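Local coordinates for protein type-2Aa cytolytic delta-endotoxin (Bacillus thuringiensis serovar kyushuensis, PDB 1CBY) that kills the larvae of dipteran insects by making pores in the epithelial cell membrane of the midgut, at residues 143-157 and 199-213. Residues are numbered along the deposited sequence; the frame is centred on the assembly and turned at random.
Sequences FTNLDTQIDEAWIFW and KQKVLFFTIKDSARY
Lys199 lies across one face of the Trp157 indole, and its two halves use the ring differently. Lys199 CD sits over the six-membered ring of Trp157, 4.0 Å from the centroid, a CH-pi contact; Lys199 NZ stands above the five-membered ring, 4.1 Å from its centroid and 10° off the normal, a cation-pi contact. With CG anti to the backbone N (chi1 178°) and the chain nearly extended, bent only moderately at chi3, CD and NZ come over different rings. Ile155 CD1 lies against the opposite face of the indole, offset toward the rim, while Leu203 CD2 meets its benzo end obliquely, 3.8 Å from Trp157 CH2. In this Cyt toxin fold the contact joins the 3-10 turn 146-148, leading to strand 155-158, to the short helix 199-202 and the loop entering strand 210-225. Leu146 CD1 packs on Val202 CG1. Asp147 CB lies over one face of the Phe204 ring, offset toward its rim, and the Asp147 carboxylate forms a salt bridge with Lys140 of the second subunit of the protoxin dimer. Deeper in, Phe143 points its edge at the face of Tyr213 in an offset edge-to-face pair, planes at 85° and centroids 5.7 Å apart. A water in the plane of the tyrosine ring links Tyr213 OH (2.8 Å) with Phe143 O.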
loop_
_atom_site.group_PDB
_atom_site.type_symbol
_atom_site.label_atom_id
_atom_site.label_comp_id
_atom_site.label_asym_id
_atom_site.label_seq_id
_atom_site.Cartn_x
_atom_site.Cartn_y
_atom_site.Cartn_z
ATOM N N PHE A 143 -10.511 -6.626 -7.141
ATOM C CA PHE A 143 -11.170 -7.886 -7.468
ATOM C C PHE A 143 -10.548 -9.117 -6.820
ATOM O O PHE A 143 -11.189 -10.164 -6.755
ATOM C CB PHE A 143 -11.217 -8.084 -8.991
ATOM C CG PHE A 143 -11.862 -6.944 -9.734
ATOM C CD1 PHE A 143 -13.243 -6.884 -9.889
ATOM C CD2 PHE A 143 -11.088 -5.913 -10.255
ATOM C CE1 PHE A 143 -13.843 -5.813 -10.547
ATOM C CE2 PHE A 143 -11.678 -4.842 -10.912
ATOM C CZ PHE A 143 -13.061 -4.792 -11.057
ATOM N N THR A 144 -9.303 -9.003 -6.367
ATOM C CA THR A 144 -8.604 -10.127 -5.746
ATOM C C THR A 144 -8.119 -9.786 -4.342
ATOM O O THR A 144 -8.003 -8.613 -3.974
ATOM C CB THR A 144 -7.379 -10.618 -6.607
ATOM O OG1 THR A 144 -6.501 -9.520 -6.896
ATOM C CG2 THR A 144 -7.845 -11.246 -7.916
ATOM N N ASN A 145 -7.841 -10.825 -3.561
ATOM C CA ASN A 145 -7.369 -10.672 -2.193
ATOM C C ASN A 145 -8.347 -9.897 -1.326
ATOM O O ASN A 145 -7.946 -9.206 -0.389
ATOM C CB ASN A 145 -5.987 -10.018 -2.161
ATOM C CG ASN A 145 -4.894 -10.954 -2.629
ATOM O OD1 ASN A 145 -4.964 -12.167 -2.424
ATOM N ND2 ASN A 145 -3.872 -10.396 -3.264
ATOM N N LEU A 146 -9.634 -10.054 -1.621
ATOM C CA LEU A 146 -10.685 -9.384 -0.872
ATOM C C LEU A 146 -10.760 -9.952 0.538
ATOM O O LEU A 146 -11.198 -9.276 1.466
ATOM C CB LEU A 146 -12.028 -9.527 -1.581
ATOM C CG LEU A 146 -12.165 -8.734 -2.882
ATOM C CD1 LEU A 146 -13.559 -8.931 -3.455
ATOM C CD2 LEU A 146 -11.903 -7.261 -2.620
ATOM N N ASP A 147 -10.280 -11.180 0.703
ATOM C CA ASP A 147 -10.267 -11.839 2.005
ATOM C C ASP A 147 -9.411 -11.061 3.009
ATOM O O ASP A 147 -9.668 -11.087 4.212
ATOM C CB ASP A 147 -9.729 -13.267 1.865
ATOM C CG ASP A 147 -8.300 -13.308 1.366
ATOM O OD1 ASP A 147 -7.988 -12.581 0.405
ATOM O OD2 ASP A 147 -7.485 -14.062 1.935
ATOM N N THR A 148 -8.405 -10.359 2.501
ATOM C CA THR A 148 -7.502 -9.576 3.332
ATOM C C THR A 148 -8.026 -8.148 3.475
ATOM O O THR A 148 -7.406 -7.312 4.127
ATOM C CB THR A 148 -6.085 -9.531 2.707
ATOM O OG1 THR A 148 -5.753 -10.815 2.159
ATOM C CG2 THR A 148 -5.050 -9.185 3.756
ATOM N N GLN A 149 -9.166 -7.867 2.855
ATOM C CA GLN A 149 -9.747 -6.530 2.911
ATOM C C GLN A 149 -11.128 -6.525 3.549
ATOM O O GLN A 149 -11.886 -5.552 3.416
ATOM C CB GLN A 149 -9.856 -5.951 1.511
ATOM C CG GLN A 149 -8.553 -5.854 0.768
ATOM C CD GLN A 149 -8.761 -5.296 -0.611
ATOM O OE1 GLN A 149 -9.310 -4.208 -0.768
ATOM N NE2 GLN A 149 -8.370 -6.054 -1.620
ATOM N N ILE A 150 -11.474 -7.616 4.220
ATOM C CA ILE A 150 -12.773 -7.702 4.854
ATOM C C ILE A 150 -12.796 -6.835 6.116
ATOM O O ILE A 150 -11.851 -6.842 6.911
ATOM C CB ILE A 150 -13.176 -9.175 5.139
ATOM C CG1 ILE A 150 -14.669 -9.257 5.450
ATOM C CG2 ILE A 150 -12.342 -9.755 6.268
ATOM C CD1 ILE A 150 -15.228 -10.663 5.411
ATOM N N ASP A 151 -13.839 -6.016 6.216
ATOM C CA ASP A 151 -14.076 -5.097 7.325
ATOM C C ASP A 151 -13.360 -3.755 7.199
ATOM O O ASP A 151 -13.281 -2.991 8.162
ATOM C CB ASP A 151 -13.786 -5.761 8.674
ATOM C CG ASP A 151 -14.720 -6.928 8.963
ATOM O OD1 ASP A 151 -15.801 -7.005 8.336
ATOM O OD2 ASP A 151 -14.371 -7.773 9.817
ATOM N N GLU A 152 -12.872 -3.458 5.997
ATOM C CA GLU A 152 -12.192 -2.197 5.723
ATOM C C GLU A 152 -13.251 -1.230 5.211
ATOM O O GLU A 152 -14.174 -1.634 4.513
ATOM C CB GLU A 152 -11.101 -2.391 4.671
ATOM C CG GLU A 152 -10.014 -3.399 5.054
ATOM C CD GLU A 152 -9.090 -2.919 6.169
ATOM O OE1 GLU A 152 -9.258 -1.785 6.667
ATOM O OE2 GLU A 152 -8.177 -3.684 6.546
ATOM N N ALA A 153 -13.093 0.051 5.515
ATOM C CA ALA A 153 -14.068 1.067 5.119
ATOM C C ALA A 153 -14.298 1.314 3.631
ATOM O O ALA A 153 -15.377 1.766 3.243
ATOM C CB ALA A 153 -13.755 2.382 5.814
ATOM N N TRP A 154 -13.293 1.050 2.801
ATOM C CA TRP A 154 -13.423 1.290 1.364
ATOM C C TRP A 154 -14.258 0.267 0.606
ATOM O O TRP A 154 -14.522 0.445 -0.585
ATOM C CB TRP A 154 -12.048 1.461 0.702
ATOM C CG TRP A 154 -11.136 0.287 0.828
ATOM C CD1 TRP A 154 -11.121 -0.824 0.042
ATOM C CD2 TRP A 154 -10.091 0.112 1.791
ATOM N NE1 TRP A 154 -10.131 -1.682 0.455
ATOM C CE2 TRP A 154 -9.484 -1.131 1.527
ATOM C CE3 TRP A 154 -9.608 0.890 2.849
ATOM C CZ2 TRP A 154 -8.418 -1.618 2.281
ATOM C CZ3 TRP A 154 -8.546 0.408 3.599
ATOM C CH2 TRP A 154 -7.964 -0.838 3.311
ATOM N N ILE A 155 -14.670 -0.801 1.282
ATOM C CA ILE A 155 -15.491 -1.816 0.632
ATOM C C ILE A 155 -16.797 -2.083 1.381
ATOM O O ILE A 155 -16.793 -2.371 2.574
ATOM C CB ILE A 155 -14.713 -3.136 0.394
ATOM C CG1 ILE A 155 -15.627 -4.166 -0.274
ATOM C CG2 ILE A 155 -14.110 -3.654 1.694
ATOM C CD1 ILE A 155 -14.906 -5.394 -0.757
ATOM N N PHE A 156 -17.911 -1.962 0.665
ATOM C CA PHE A 156 -19.236 -2.180 1.234
ATOM C C PHE A 156 -19.983 -3.246 0.445
ATOM O O PHE A 156 -20.347 -3.025 -0.712
ATOM C CB PHE A 156 -20.040 -0.877 1.207
ATOM C CG PHE A 156 -21.441 -1.012 1.744
ATOM C CD1 PHE A 156 -21.664 -1.240 3.097
ATOM C CD2 PHE A 156 -22.536 -0.894 0.896
ATOM C CE1 PHE A 156 -22.954 -1.345 3.596
ATOM C CE2 PHE A 156 -23.832 -0.999 1.386
ATOM C CZ PHE A 156 -24.041 -1.224 2.738
ATOM N N TRP A 157 -20.217 -4.392 1.076
ATOM C CA TRP A 157 -20.931 -5.489 0.431
ATOM C C TRP A 157 -22.435 -5.253 0.488
ATOM O O TRP A 157 -22.912 -4.395 1.231
ATOM C CB TRP A 157 -20.616 -6.817 1.120
ATOM C CG TRP A 157 -19.153 -7.106 1.290
ATOM C CD1 TRP A 157 -18.358 -6.709 2.326
ATOM C CD2 TRP A 157 -18.325 -7.911 0.433
ATOM N NE1 TRP A 157 -17.096 -7.226 2.177
ATOM C CE2 TRP A 157 -17.045 -7.965 1.027
ATOM C CE3 TRP A 157 -18.543 -8.595 -0.768
ATOM C CZ2 TRP A 157 -15.984 -8.678 0.459
ATOM C CZ3 TRP A 157 -17.489 -9.302 -1.334
ATOM C CH2 TRP A 157 -16.224 -9.338 -0.717
ATOM N N LYS A 199 -19.948 -15.072 -2.114
ATOM C CA LYS A 199 -18.847 -14.417 -1.415
ATOM C C LYS A 199 -17.677 -15.300 -0.966
ATOM O O LYS A 199 -16.528 -14.876 -1.047
ATOM C CB LYS A 199 -19.390 -13.595 -0.238
ATOM C CG LYS A 199 -18.320 -12.896 0.588
ATOM C CD LYS A 199 -18.912 -11.910 1.574
ATOM C CE LYS A 199 -18.045 -11.828 2.821
ATOM N NZ LYS A 199 -18.428 -10.718 3.737
ATOM N N GLN A 200 -17.947 -16.513 -0.492
ATOM C CA GLN A 200 -16.860 -17.392 -0.057
ATOM C C GLN A 200 -15.896 -17.710 -1.188
ATOM O O GLN A 200 -14.710 -17.933 -0.953
ATOM C CB GLN A 200 -17.391 -18.689 0.555
ATOM C CG GLN A 200 -17.590 -18.626 2.061
ATOM C CD GLN A 200 -16.296 -18.379 2.827
ATOM O OE1 GLN A 200 -15.443 -19.263 2.940
ATOM N NE2 GLN A 200 -16.158 -17.182 3.376
ATOM N N LYS A 201 -16.416 -17.756 -2.412
ATOM C CA LYS A 201 -15.588 -18.023 -3.582
ATOM C C LYS A 201 -14.888 -16.734 -4.020
ATOM O O LYS A 201 -13.681 -16.725 -4.270
ATOM C CB LYS A 201 -16.430 -18.615 -4.713
ATOM C CG LYS A 201 -16.915 -20.024 -4.404
ATOM C CD LYS A 201 -17.526 -20.711 -5.610
ATOM C CE LYS A 201 -17.841 -22.164 -5.284
ATOM N NZ LYS A 201 -18.415 -22.903 -6.445
ATOM N N VAL A 202 -15.639 -15.635 -4.039
ATOM C CA VAL A 202 -15.104 -14.330 -4.414
ATOM C C VAL A 202 -13.913 -13.937 -3.532
ATOM O O VAL A 202 -12.889 -13.464 -4.032
ATOM C CB VAL A 202 -16.190 -13.229 -4.317
ATOM C CG1 VAL A 202 -15.584 -11.861 -4.545
ATOM C CG2 VAL A 202 -17.267 -13.472 -5.338
ATOM N N LEU A 203 -14.031 -14.172 -2.231
ATOM C CA LEU A 203 -12.971 -13.832 -1.283
ATOM C C LEU A 203 -11.615 -14.449 -1.620
ATOM O O LEU A 203 -10.572 -13.899 -1.254
ATOM C CB LEU A 203 -13.368 -14.242 0.140
ATOM C CG LEU A 203 -14.512 -13.509 0.842
ATOM C CD1 LEU A 203 -14.745 -14.143 2.209
ATOM C CD2 LEU A 203 -14.191 -12.031 0.986
ATOM N N PHE A 204 -11.628 -15.592 -2.299
ATOM C CA PHE A 204 -10.390 -16.271 -2.656
ATOM C C PHE A 204 -10.095 -16.307 -4.153
ATOM O O PHE A 204 -9.397 -17.195 -4.644
ATOM C CB PHE A 204 -10.358 -17.667 -2.036
ATOM C CG PHE A 204 -10.348 -17.647 -0.538
ATOM C CD1 PHE A 204 -9.153 -17.511 0.158
ATOM C CD2 PHE A 204 -11.540 -17.695 0.180
ATOM C CE1 PHE A 204 -9.141 -17.417 1.546
ATOM C CE2 PHE A 204 -11.541 -17.603 1.566
ATOM C CZ PHE A 204 -10.338 -17.462 2.251
ATOM N N PHE A 205 -10.611 -15.308 -4.859
ATOM C CA PHE A 205 -10.399 -15.162 -6.290
ATOM C C PHE A 205 -8.961 -14.729 -6.594
ATOM O O PHE A 205 -8.362 -13.940 -5.860
ATOM C CB PHE A 205 -11.356 -14.109 -6.842
ATOM C CG PHE A 205 -12.619 -14.672 -7.411
ATOM C CD1 PHE A 205 -12.877 -16.041 -7.362
ATOM C CD2 PHE A 205 -13.539 -13.833 -8.035
ATOM C CE1 PHE A 205 -14.036 -16.568 -7.930
ATOM C CE2 PHE A 205 -14.698 -14.348 -8.605
ATOM C CZ PHE A 205 -14.947 -15.720 -8.555
ATOM N N THR A 206 -8.422 -15.228 -7.697
ATOM C CA THR A 206 -7.070 -14.885 -8.121
ATOM C C THR A 206 -7.133 -14.233 -9.507
ATOM O O THR A 206 -8.174 -14.256 -10.166
ATOM C CB THR A 206 -6.161 -16.133 -8.173
ATOM O OG1 THR A 206 -6.685 -17.074 -9.116
ATOM C CG2 THR A 206 -6.072 -16.790 -6.806
ATOM N N ILE A 207 -6.022 -13.646 -9.939
ATOM C CA ILE A 207 -5.925 -12.986 -11.242
ATOM C C ILE A 207 -6.358 -13.895 -12.398
ATOM O O ILE A 207 -6.859 -13.418 -13.427
ATOM C CB ILE A 207 -4.469 -12.485 -11.471
ATOM C CG1 ILE A 207 -4.195 -11.246 -10.617
ATOM C CG2 ILE A 207 -4.217 -12.157 -12.927
ATOM C CD1 ILE A 207 -5.034 -10.043 -11.000
ATOM N N LYS A 208 -6.213 -15.201 -12.200
ATOM C CA LYS A 208 -6.552 -16.188 -13.219
ATOM C C LYS A 208 -8.005 -16.662 -13.222
ATOM O O LYS A 208 -8.376 -17.514 -14.031
ATOM C CB LYS A 208 -5.649 -17.411 -13.063
ATOM C CG LYS A 208 -4.160 -17.112 -13.016
ATOM C CD LYS A 208 -3.376 -18.405 -12.838
ATOM C CE LYS A 208 -1.880 -18.167 -12.788
ATOM N NZ LYS A 208 -1.136 -19.456 -12.710
ATOM N N ASP A 209 -8.825 -16.144 -12.315
ATOM C CA ASP A 209 -10.215 -16.578 -12.250
ATOM C C ASP A 209 -11.161 -15.857 -13.182
ATOM O O ASP A 209 -10.930 -14.712 -13.553
ATOM C CB ASP A 209 -10.727 -16.545 -10.812
ATOM C CG ASP A 209 -10.206 -17.714 -9.993
ATOM O OD1 ASP A 209 -10.436 -18.875 -10.394
ATOM O OD2 ASP A 209 -9.552 -17.480 -8.960
ATOM N N SER A 210 -12.225 -16.549 -13.563
ATOM C CA SER A 210 -13.226 -16.003 -14.464
ATOM C C SER A 210 -14.596 -16.005 -13.792
ATOM O O SER A 210 -14.856 -16.808 -12.893
ATOM C CB SER A 210 -13.290 -16.846 -15.740
ATOM O OG SER A 210 -12.001 -17.040 -16.298
ATOM N N ALA A 211 -15.470 -15.111 -14.238
ATOM C CA ALA A 211 -16.821 -15.015 -13.701
ATOM C C ALA A 211 -17.578 -13.961 -14.492
ATOM O O ALA A 211 -16.966 -13.106 -15.138
ATOM C CB ALA A 211 -16.784 -14.638 -12.220
ATOM N N ARG A 212 -18.900 -14.083 -14.515
ATOM C CA ARG A 212 -19.751 -13.122 -15.208
ATOM C C ARG A 212 -19.730 -11.876 -14.331
ATOM O O ARG A 212 -20.151 -11.916 -13.173
ATOM C CB ARG A 212 -21.170 -13.687 -15.355
ATOM C CG ARG A 212 -22.278 -12.673 -15.614
ATOM C CD ARG A 212 -22.258 -12.097 -17.015
ATOM N NE ARG A 212 -23.486 -11.350 -17.281
ATOM C CZ ARG A 212 -23.687 -10.564 -18.335
ATOM N NH1 ARG A 212 -22.740 -10.403 -19.248
ATOM N NH2 ARG A 212 -24.845 -9.933 -18.476
ATOM N N TYR A 213 -19.142 -10.809 -14.860
ATOM C CA TYR A 213 -19.017 -9.551 -14.147
ATOM C C TYR A 213 -19.864 -8.417 -14.692
ATOM O O TYR A 213 -20.104 -8.306 -15.900
ATOM C CB TYR A 213 -17.560 -9.086 -14.150
ATOM C CG TYR A 213 -16.721 -9.633 -13.027
ATOM C CD1 TYR A 213 -16.646 -8.970 -11.804
ATOM C CD2 TYR A 213 -15.984 -10.803 -13.186
ATOM C CE1 TYR A 213 -15.859 -9.461 -10.765
ATOM C CE2 TYR A 213 -15.192 -11.301 -12.151
ATOM C CZ TYR A 213 -15.141 -10.624 -10.946
ATOM O OH TYR A 213 -14.399 -11.132 -9.908
HETATM O O HOH W 1 -13.992 -9.522 -7.616
HETATM O O HOH W 2 -7.892 -13.564 -2.960
HETATM O O HOH W 3 -10.590 -11.984 -3.504
#